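Local coordinates for glycerate dehydrogenase related protein (Thermoplasma acidophilum, PDB 3GVX) that probably acts as a D-isomer specific 2-hydroxyacid dehydrogenase, reducing glyoxylate and hydroxypyruvate with NAD(P)H, at residues V160-E165 / F171-F176; D218-L223 / I242-L247. All coordinates share one frame; numbering follows the deposited sequence.

Interaction 1. Residues V160-E165 / F171-F176; sequences VDVISE and FRQSDF
In the Rossmann-type NAD-binding domain, a beta-alpha-beta crossover leaves edge strand 162-163, runs through helix 167-172 and re-enters the parallel sheet at strand 176-179; V162, S164 and Q173 meet across it. The amide of Q173 does nearly all the touching. Its CG lies beside the backbone N (chi1 -56°) and the chain runs straight on (chi2 178°), carrying the amide across to the strand. There V162 CG1 sits 3.5 Å from Q173 OE1 and 4.1 Å from Q173 NE2, so the methyl is nearer the oxygen. V162 turns that branch opposite its own N (chi1 -178°). This is van der Waals contact, with no hydrogen bond between the two segments. A weak hydrogen bond from Q173 NE2 to D169 OD1 nevertheless ties the amide to the intervening helix. Replacing Q173 with an alanine takes away the amide lying against V162 CG1 and would probably leave that methyl less covered and D169 without this weak partner. S164 is buried, and its OG is taken up by the carbonyl of A150 on the neighbouring strand 147-151, whereas its CB faces the glutamine. From S164 CB to Q173 NE2 the gap is 4.2 Å.

Interaction 2. Residues D218-L223 / I242-L247; sequences DMIGFL and ITETNL
I220 and L223, one turn apart on helix 216-225 of the Rossmann-type domain, face E244 and L247 in the irregular loop that links sheet strands 230-233 and 250-252. I220 carries CG1 next to the backbone N (chi1 -70°) and CD1 roughly anti to CA (chi2 -152°), which together bring that methyl to the glutamate. It lies 4.0 Å from E244 CG, 3.8 Å from E244 CD and 3.7 Å from E244 OE1, so it meets both the aliphatic stem and the carboxylate. E244 is exposed and its chain extended beyond CG; it reaches from the loop to the helix, OE1 lying against the methyl of I220 while OE2 makes a salt bridge with K216 at the start of the same helix. L247 is buried and lies deeper. It is the last residue of an inverse gamma turn centred on N246, closed by a weak hydrogen bond from its N to T245 O, and its carbonyl O accepts a hydrogen bond from K108 NZ of the second subunit, while its side chain turns back to the helix. L223 holds CD1 anti to its CA (chi2 175°), which points that methyl at L247, with 4.2 Å between L223 CD1 and L247 CD1.

In the fold
Both interactions belong to the NAD-binding domain and are built round the same seven-stranded parallel sheet, but toward opposite ends of its strand order: interaction 1 involves edge strand 162-163, while the loop of interaction 2 leads into the other edge strand, 250-252. Their centres are 25 Å apart and their nearest atoms about 7 Å, without touching. Helix 193-196 bridges the gap: F171 packs on L195 and L196, and M219 and F222 also reach L196. Toward the probable cofactor site, V160 touches Y130, which lies in a glycine-rich sequence consistent with a Rossmann nucleotide-binding turn. Interaction 2 instead borders the dimer interface, where I242 and T245 pack on G110 of the second subunit.

Interaction 1. Residues V160-E165 / F171-F176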
loop_
_atom_site.group_PDB
_atom_site.type_symbol
_atom_site.label_atom_id
_atom_site.label_comp_id
_atom_site.label_asym_id
_atom_site.label_seq_id
_atom_site.Cartn_x
_atom_site.Cartn_y
_atom_site.Cartn_z
ATOM N N VAL B 160 15.317 7.194 -3.240
ATOM C CA VAL B 160 15.244 7.604 -4.631
ATOM C C VAL B 160 16.346 6.931 -5.431
ATOM O O VAL B 160 17.517 7.052 -5.101
ATOM C CB VAL B 160 15.416 9.112 -4.796
ATOM C CG1 VAL B 160 15.494 9.436 -6.281
ATOM C CG2 VAL B 160 14.278 9.874 -4.113
ATOM N N ASP B 161 15.980 6.227 -6.489
ATOM C CA ASP B 161 16.993 5.556 -7.277
ATOM C C ASP B 161 17.480 6.378 -8.459
ATOM O O ASP B 161 18.591 6.194 -8.926
ATOM C CB ASP B 161 16.456 4.211 -7.760
ATOM C CG ASP B 161 15.815 3.417 -6.648
ATOM O OD1 ASP B 161 16.514 3.054 -5.685
ATOM O OD2 ASP B 161 14.599 3.163 -6.721
ATOM N N VAL B 162 16.638 7.274 -8.948
ATOM C CA VAL B 162 17.006 8.093 -10.092
ATOM C C VAL B 162 16.505 9.522 -9.997
ATOM O O VAL B 162 15.334 9.786 -9.702
ATOM C CB VAL B 162 16.475 7.485 -11.420
ATOM C CG1 VAL B 162 16.932 8.342 -12.606
ATOM C CG2 VAL B 162 16.938 6.034 -11.567
ATOM N N ILE B 163 17.417 10.446 -10.245
ATOM C CA ILE B 163 17.084 11.848 -10.228
ATOM C C ILE B 163 16.967 12.220 -11.683
ATOM O O ILE B 163 17.895 12.002 -12.462
ATOM C CB ILE B 163 18.196 12.665 -9.598
ATOM C CG1 ILE B 163 18.491 12.118 -8.204
ATOM C CG2 ILE B 163 17.808 14.138 -9.587
ATOM C CD1 ILE B 163 19.676 12.742 -7.531
ATOM N N SER B 164 15.818 12.753 -12.070
ATOM C CA SER B 164 15.655 13.118 -13.457
ATOM C C SER B 164 16.113 14.552 -13.704
ATOM O O SER B 164 16.349 15.328 -12.774
ATOM C CB SER B 164 14.210 12.900 -13.910
ATOM O OG SER B 164 13.299 13.645 -13.140
ATOM N N GLU B 165 16.223 14.888 -14.979
ATOM C CA GLU B 165 16.689 16.193 -15.412
ATOM C C GLU B 165 15.571 17.139 -15.708
ATOM O O GLU B 165 15.733 18.353 -15.653
ATOM C CB GLU B 165 17.502 16.006 -16.659
ATOM C CG GLU B 165 18.378 14.807 -16.578
ATOM C CD GLU B 165 19.351 14.800 -17.704
ATOM O OE1 GLU B 165 18.929 15.138 -18.833
ATOM O OE2 GLU B 165 20.530 14.470 -17.468
ATOM N N PHE B 171 8.746 11.465 -16.914
ATOM C CA PHE B 171 7.672 10.720 -17.572
ATOM C C PHE B 171 8.231 9.595 -18.424
ATOM O O PHE B 171 7.658 8.514 -18.501
ATOM C CB PHE B 171 6.815 11.641 -18.454
ATOM C CG PHE B 171 5.727 12.355 -17.708
ATOM C CD1 PHE B 171 6.029 13.197 -16.646
ATOM C CD2 PHE B 171 4.392 12.152 -18.031
ATOM C CE1 PHE B 171 5.019 13.813 -15.914
ATOM C CE2 PHE B 171 3.373 12.769 -17.300
ATOM C CZ PHE B 171 3.692 13.597 -16.239
ATOM N N ARG B 172 9.370 9.848 -19.047
ATOM C CA ARG B 172 9.995 8.861 -19.903
ATOM C C ARG B 172 10.498 7.617 -19.185
ATOM O O ARG B 172 10.609 6.560 -19.787
ATOM C CB ARG B 172 11.144 9.499 -20.681
ATOM C CG ARG B 172 10.713 10.353 -21.856
ATOM C CD ARG B 172 11.844 10.413 -22.868
ATOM N NE ARG B 172 12.942 11.263 -22.418
ATOM C CZ ARG B 172 12.930 12.590 -22.471
ATOM N NH1 ARG B 172 11.876 13.223 -22.956
ATOM N NH2 ARG B 172 13.981 13.283 -22.045
ATOM N N GLN B 173 10.804 7.746 -17.901
ATOM C CA GLN B 173 11.308 6.618 -17.127
ATOM C C GLN B 173 10.262 6.057 -16.181
ATOM O O GLN B 173 10.565 5.191 -15.376
ATOM C CB GLN B 173 12.519 7.044 -16.294
ATOM C CG GLN B 173 13.661 7.647 -17.068
ATOM C CD GLN B 173 14.786 8.075 -16.152
ATOM O OE1 GLN B 173 15.445 7.240 -15.537
ATOM N NE2 GLN B 173 15.000 9.383 -16.041
ATOM N N SER B 174 9.034 6.554 -16.270
ATOM C CA SER B 174 7.991 6.125 -15.347
ATOM C C SER B 174 6.804 5.315 -15.879
ATOM O O SER B 174 6.329 5.520 -16.996
ATOM C CB SER B 174 7.449 7.350 -14.604
ATOM O OG SER B 174 8.505 8.085 -14.039
ATOM N N ASP B 175 6.334 4.390 -15.046
ATOM C CA ASP B 175 5.158 3.584 -15.360
ATOM C C ASP B 175 4.004 4.239 -14.619
ATOM O O ASP B 175 2.840 4.142 -15.009
ATOM C CB ASP B 175 5.354 2.142 -14.889
ATOM C CG ASP B 175 6.505 1.461 -15.583
ATOM O OD1 ASP B 175 6.529 1.437 -16.821
ATOM O OD2 ASP B 175 7.394 0.943 -14.897
ATOM N N PHE B 176 4.366 4.907 -13.533
ATOM C CA PHE B 176 3.427 5.609 -12.689
ATOM C C PHE B 176 4.052 6.942 -12.359
ATOM O O PHE B 176 5.251 7.034 -12.120
ATOM C CB PHE B 176 3.197 4.852 -11.384
ATOM C CG PHE B 176 2.650 3.473 -11.568
ATOM C CD1 PHE B 176 1.282 3.245 -11.561
ATOM C CD2 PHE B 176 3.498 2.404 -11.771
ATOM C CE1 PHE B 176 0.775 1.974 -11.757
ATOM C CE2 PHE B 176 2.995 1.125 -11.969
ATOM C CZ PHE B 176 1.634 0.913 -11.962
#

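Interaction 2. Residues D218-L223 / I242-L247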
loop_
_atom_site.group_PDB
_atom_site.type_symbol
_atom_site.label_atom_id
_atom_site.label_comp_id
_atom_site.label_asym_id
_atom_site.label_seq_id
_atom_site.Cartn_x
_atom_site.Cartn_y
_atom_site.Cartn_z
ATOM N N ASP B 218 -5.772 20.160 -21.713
ATOM C CA ASP B 218 -4.729 19.270 -22.213
ATOM C C ASP B 218 -4.865 17.841 -21.676
ATOM O O ASP B 218 -4.687 16.873 -22.412
ATOM C CB ASP B 218 -3.342 19.838 -21.880
ATOM C CG ASP B 218 -3.018 21.093 -22.677
ATOM O OD1 ASP B 218 -3.962 21.830 -23.019
ATOM O OD2 ASP B 218 -1.822 21.348 -22.941
HETATM N N MSE B 219 -5.192 17.721 -20.394
HETATM C CA MSE B 219 -5.356 16.412 -19.771
HETATM C C MSE B 219 -6.598 15.720 -20.302
HETATM O O MSE B 219 -6.555 14.553 -20.681
HETATM C CB MSE B 219 -5.430 16.560 -18.245
HETATM C CG MSE B 219 -5.710 15.273 -17.476
HETATM SE SE MSE B 219 -4.695 13.879 -17.974
HETATM C CE MSE B 219 -3.047 14.337 -17.509
ATOM N N ILE B 220 -7.703 16.451 -20.340
ATOM C CA ILE B 220 -8.945 15.887 -20.841
ATOM C C ILE B 220 -8.831 15.507 -22.305
ATOM O O ILE B 220 -9.483 14.569 -22.768
ATOM C CB ILE B 220 -10.111 16.875 -20.670
ATOM C CG1 ILE B 220 -10.430 17.003 -19.180
ATOM C CG2 ILE B 220 -11.291 16.455 -21.528
ATOM C CD1 ILE B 220 -11.846 17.347 -18.851
ATOM N N GLY B 221 -7.988 16.227 -23.029
ATOM C CA GLY B 221 -7.802 15.940 -24.434
ATOM C C GLY B 221 -6.910 14.744 -24.619
ATOM O O GLY B 221 -7.135 13.907 -25.487
ATOM N N PHE B 222 -5.901 14.659 -23.765
ATOM C CA PHE B 222 -4.952 13.561 -23.812
ATOM C C PHE B 222 -5.568 12.221 -23.402
ATOM O O PHE B 222 -5.137 11.176 -23.866
ATOM C CB PHE B 222 -3.747 13.887 -22.930
ATOM C CG PHE B 222 -2.633 12.900 -23.041
ATOM C CD1 PHE B 222 -1.805 12.884 -24.150
ATOM C CD2 PHE B 222 -2.415 11.975 -22.037
ATOM C CE1 PHE B 222 -0.776 11.955 -24.254
ATOM C CE2 PHE B 222 -1.391 11.043 -22.134
ATOM C CZ PHE B 222 -0.570 11.034 -23.246
ATOM N N LEU B 223 -6.586 12.262 -22.552
ATOM C CA LEU B 223 -7.241 11.043 -22.090
ATOM C C LEU B 223 -8.104 10.415 -23.169
ATOM O O LEU B 223 -8.367 9.219 -23.147
ATOM C CB LEU B 223 -8.065 11.327 -20.831
ATOM C CG LEU B 223 -7.149 11.607 -19.633
ATOM C CD1 LEU B 223 -7.975 12.004 -18.421
ATOM C CD2 LEU B 223 -6.299 10.362 -19.351
ATOM N N ILE B 242 -17.218 21.493 -9.702
ATOM C CA ILE B 242 -16.490 20.570 -10.554
ATOM C C ILE B 242 -17.219 20.317 -11.861
ATOM O O ILE B 242 -18.429 20.093 -11.858
ATOM C CB ILE B 242 -16.240 19.251 -9.811
ATOM C CG1 ILE B 242 -17.559 18.643 -9.336
ATOM C CG2 ILE B 242 -15.328 19.520 -8.639
ATOM C CD1 ILE B 242 -17.396 17.383 -8.521
ATOM N N THR B 243 -16.603 20.339 -12.977
ATOM C CA THR B 243 -17.274 20.006 -14.111
ATOM C C THR B 243 -16.578 19.075 -14.990
ATOM O O THR B 243 -15.510 19.126 -15.065
ATOM C CB THR B 243 -17.530 21.338 -14.955
ATOM O OG1 THR B 243 -16.348 21.921 -15.375
ATOM C CG2 THR B 243 -18.152 22.244 -14.158
ATOM N N GLU B 244 -17.180 18.239 -15.747
ATOM C CA GLU B 244 -16.446 17.672 -16.827
ATOM C C GLU B 244 -15.718 16.416 -16.297
ATOM O O GLU B 244 -14.941 15.793 -16.767
ATOM C CB GLU B 244 -15.572 18.741 -17.328
ATOM C CG GLU B 244 -15.492 18.896 -18.795
ATOM C CD GLU B 244 -14.561 20.003 -19.274
ATOM O OE1 GLU B 244 -14.002 20.033 -20.321
ATOM O OE2 GLU B 244 -14.406 20.934 -18.621
ATOM N N THR B 245 -16.121 16.205 -15.164
ATOM C CA THR B 245 -15.762 15.128 -14.270
ATOM C C THR B 245 -16.074 13.661 -14.624
ATOM O O THR B 245 -15.410 12.766 -14.106
ATOM C CB THR B 245 -16.337 15.485 -12.895
ATOM O OG1 THR B 245 -15.268 15.549 -11.954
ATOM C CG2 THR B 245 -17.418 14.522 -12.463
ATOM N N ASN B 246 -17.054 13.405 -15.490
ATOM C CA ASN B 246 -17.395 12.026 -15.847
ATOM C C ASN B 246 -16.488 11.417 -16.921
ATOM O O ASN B 246 -16.913 11.190 -18.058
ATOM C CB ASN B 246 -18.855 11.922 -16.299
ATOM C CG ASN B 246 -19.338 10.482 -16.371
ATOM O OD1 ASN B 246 -18.536 9.544 -16.363
ATOM N ND2 ASN B 246 -20.648 10.298 -16.448
ATOM N N LEU B 247 -15.240 11.152 -16.542
ATOM C CA LEU B 247 -14.243 10.552 -17.428
ATOM C C LEU B 247 -14.213 9.040 -17.224
ATOM O O LEU B 247 -14.425 8.561 -16.109
ATOM C CB LEU B 247 -12.856 11.134 -17.125
ATOM C CG LEU B 247 -12.630 12.538 -17.695
ATOM C CD1 LEU B 247 -11.656 13.323 -16.823
ATOM C CD2 LEU B 247 -12.156 12.425 -19.151
#